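Local coordinates for protein IscA (Thermosynechococcus elongatus, PDB 1X0G) that binds a [2Fe-2S] cluster through conserved cysteines and probably serves as a scaffold in iron-sulfur cluster biosynthesis, at residues C[56-60]-C[61-65]. Residues are numbered along the deposited sequence; the frame is centred on the assembly and turned at random.
Sequences LTQSQ and GWTIA
Ser59 and Trp62 are hydrogen-bonded across a type I' turn, the tight two-residue tip of a beta hairpin that joins antiparallel strands 55-59 and 62-66. Gly61 sits at that tip with positive phi (78°), which favours glycine, and a CB there would run into the carbonyl O of Gln60. Trp62 closes the turn: Ser59 N reaches Trp62 O at 2.8 Å, while Trp62 N approaches Ser59 O from above its carbonyl plane. The Trp62 ring has Gln60 O at its edge, in plane, 3.7 Å from CD1, and the indole also packs against Ile9 and Leu12 of helix 6-15. At the next, non-hydrogen-bonded pair, Thr63 lies alongside Gln58, whose chain bends at chi2 (27°) and brings its amide beside the Thr63 side chain. Thr63 OG1 donates to Gln58 OE1 at 3.1 Å, from above the amide carbonyl plane, and CG2 touches the same oxygen. A valine in place of Thr63 would probably leave Gln58 OE1 without this donor and its amide freer to swing off the sheet. Ile64 pairs with Thr57 through two short backbone bonds, Ile64 N to Thr57 O at 2.6 Å and Thr57 N to Ile64 O at 2.7 Å; its CD1 lies 4.1 Å from Ser59 N, on the face shared with Thr57 and Trp62. Ala65 CB then meets Leu56 CD2 at 3.9 Å on the face of Gln58 and Thr63, where Pro50 touches both, and strand 62-66 also pairs with strand 27-34. Backbone bonds thus fix the hairpin register, and the threonine-glutamine bond adds one polar link between the two segments.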
ATOM      1  N   LEU C  56      11.942  21.516  10.012  1.00 67.08           N
ATOM      2  CA  LEU C  56      13.362  21.744   9.901  1.00 66.97           C
ATOM      3  C   LEU C  56      14.116  21.357  11.167  1.00 67.19           C
ATOM      4  O   LEU C  56      13.600  21.534  12.268  1.00 67.13           O
ATOM      5  CB  LEU C  56      13.584  23.224   9.514  1.00 66.13           C
ATOM      6  CG  LEU C  56      12.720  23.392   8.259  1.00 65.62           C
ATOM      7  CD1 LEU C  56      12.561  24.804   7.770  1.00 64.59           C
ATOM      8  CD2 LEU C  56      13.169  22.466   7.125  1.00 62.70           C
ATOM      9  N   THR C  57      15.320  20.812  11.012  1.00 67.76           N
ATOM     10  CA  THR C  57      16.239  20.638  12.136  1.00 68.76           C
ATOM     11  C   THR C  57      17.582  20.982  11.582  1.00 69.62           C
ATOM     12  O   THR C  57      17.895  20.579  10.472  1.00 68.70           O
ATOM     13  CB  THR C  57      16.247  19.203  12.776  1.00 68.76           C
ATOM     14  OG1 THR C  57      14.993  18.516  12.555  1.00 71.30           O
ATOM     15  CG2 THR C  57      16.452  19.290  14.254  1.00 68.98           C
ATOM     16  N   GLN C  58      18.332  21.785  12.344  1.00 71.54           N
ATOM     17  CA  GLN C  58      19.690  22.233  12.019  1.00 74.07           C
ATOM     18  C   GLN C  58      20.715  21.385  12.724  1.00 75.27           C
ATOM     19  O   GLN C  58      20.781  21.447  13.946  1.00 76.03           O
ATOM     20  CB  GLN C  58      19.922  23.678  12.532  1.00 75.13           C
ATOM     21  CG  GLN C  58      19.720  24.802  11.509  1.00 77.76           C
ATOM     22  CD  GLN C  58      18.740  24.359  10.436  1.00 83.34           C
ATOM     23  OE1 GLN C  58      19.133  23.667   9.483  1.00 84.65           O
ATOM     24  NE2 GLN C  58      17.446  24.683  10.621  1.00 83.62           N
ATOM     25  N   SER C  59      21.535  20.621  11.992  1.00 76.11           N
ATOM     26  CA  SER C  59      22.712  20.006  12.622  1.00 76.41           C
ATOM     27  C   SER C  59      24.047  20.140  11.862  1.00 75.59           C
ATOM     28  O   SER C  59      24.142  19.820  10.680  1.00 76.07           O
ATOM     29  CB  SER C  59      22.439  18.538  12.952  1.00 77.06           C
ATOM     30  OG  SER C  59      23.394  18.123  13.906  1.00 80.00           O
ATOM     31  N   GLN C  60      25.083  20.601  12.546  1.00 74.20           N
ATOM     32  CA  GLN C  60      26.429  20.529  11.993  1.00 73.20           C
ATOM     33  C   GLN C  60      26.603  21.260  10.657  1.00 72.23           C
ATOM     34  O   GLN C  60      27.392  20.830   9.799  1.00 72.16           O
ATOM     35  CB  GLN C  60      26.833  19.072  11.826  1.00 73.41           C
ATOM     36  CG  GLN C  60      26.202  18.153  12.847  1.00 74.85           C
ATOM     37  CD  GLN C  60      27.067  16.960  13.152  1.00 77.81           C
ATOM     38  OE1 GLN C  60      26.626  15.990  13.762  1.00 79.15           O
ATOM     39  NE2 GLN C  60      28.326  17.022  12.731  1.00 80.97           N
ATOM     40  N   GLY C  61      25.873  22.362  10.495  1.00 70.96           N
ATOM     41  CA  GLY C  61      25.911  23.162   9.274  1.00 69.12           C
ATOM     42  C   GLY C  61      25.086  22.515   8.173  1.00 68.05           C
ATOM     43  O   GLY C  61      25.356  22.745   6.985  1.00 68.04           O
ATOM     44  N   TRP C  62      24.121  21.676   8.570  1.00 66.29           N
ATOM     45  CA  TRP C  62      23.235  20.993   7.644  1.00 64.71           C
ATOM     46  C   TRP C  62      21.818  21.133   8.019  1.00 64.98           C
ATOM     47  O   TRP C  62      21.442  20.864   9.157  1.00 65.15           O
ATOM     48  CB  TRP C  62      23.492  19.503   7.611  1.00 63.80           C
ATOM     49  CG  TRP C  62      24.480  19.203   6.647  1.00 62.73           C
ATOM     50  CD1 TRP C  62      25.808  19.385   6.782  1.00 61.60           C
ATOM     51  CD2 TRP C  62      24.264  18.704   5.338  1.00 61.99           C
ATOM     52  NE1 TRP C  62      26.450  19.012   5.639  1.00 61.34           N
ATOM     53  CE2 TRP C  62      25.528  18.602   4.722  1.00 60.79           C
ATOM     54  CE3 TRP C  62      23.127  18.322   4.622  1.00 61.79           C
ATOM     55  CZ2 TRP C  62      25.702  18.131   3.426  1.00 60.72           C
ATOM     56  CZ3 TRP C  62      23.295  17.851   3.318  1.00 63.05           C
ATOM     57  CH2 TRP C  62      24.582  17.768   2.732  1.00 62.64           C
ATOM     58  N   THR C  63      21.002  21.468   7.031  1.00 65.47           N
ATOM     59  CA  THR C  63      19.564  21.521   7.247  1.00 65.60           C
ATOM     60  C   THR C  63      18.875  20.181   6.998  1.00 66.37           C
ATOM     61  O   THR C  63      19.089  19.508   5.980  1.00 66.11           O
ATOM     62  CB  THR C  63      18.908  22.619   6.425  1.00 65.77           C
ATOM     63  OG1 THR C  63      19.739  23.814   6.455  1.00 66.56           O
ATOM     64  CG2 THR C  63      17.533  22.898   7.001  1.00 63.97           C
ATOM     65  N   ILE C  64      18.054  19.786   7.955  1.00 66.62           N
ATOM     66  CA  ILE C  64      17.416  18.520   7.854  1.00 66.49           C
ATOM     67  C   ILE C  64      15.938  18.685   7.854  1.00 66.74           C
ATOM     68  O   ILE C  64      15.364  19.202   8.806  1.00 67.72           O
ATOM     69  CB  ILE C  64      17.842  17.618   8.950  1.00 66.24           C
ATOM     70  CG1 ILE C  64      19.248  17.087   8.667  1.00 65.90           C
ATOM     71  CG2 ILE C  64      16.949  16.405   8.958  1.00 71.38           C
ATOM     72  CD1 ILE C  64      20.383  17.941   9.169  1.00 67.31           C
ATOM     73  N   ALA C  65      15.320  18.244   6.759  1.00 67.20           N
ATOM     74  CA  ALA C  65      13.904  18.514   6.509  1.00 66.47           C
ATOM     75  C   ALA C  65      13.086  17.221   6.604  1.00 67.26           C
ATOM     76  O   ALA C  65      13.306  16.274   5.822  1.00 67.53           O
ATOM     77  CB  ALA C  65      13.770  19.103   5.190  1.00 65.29           C
TER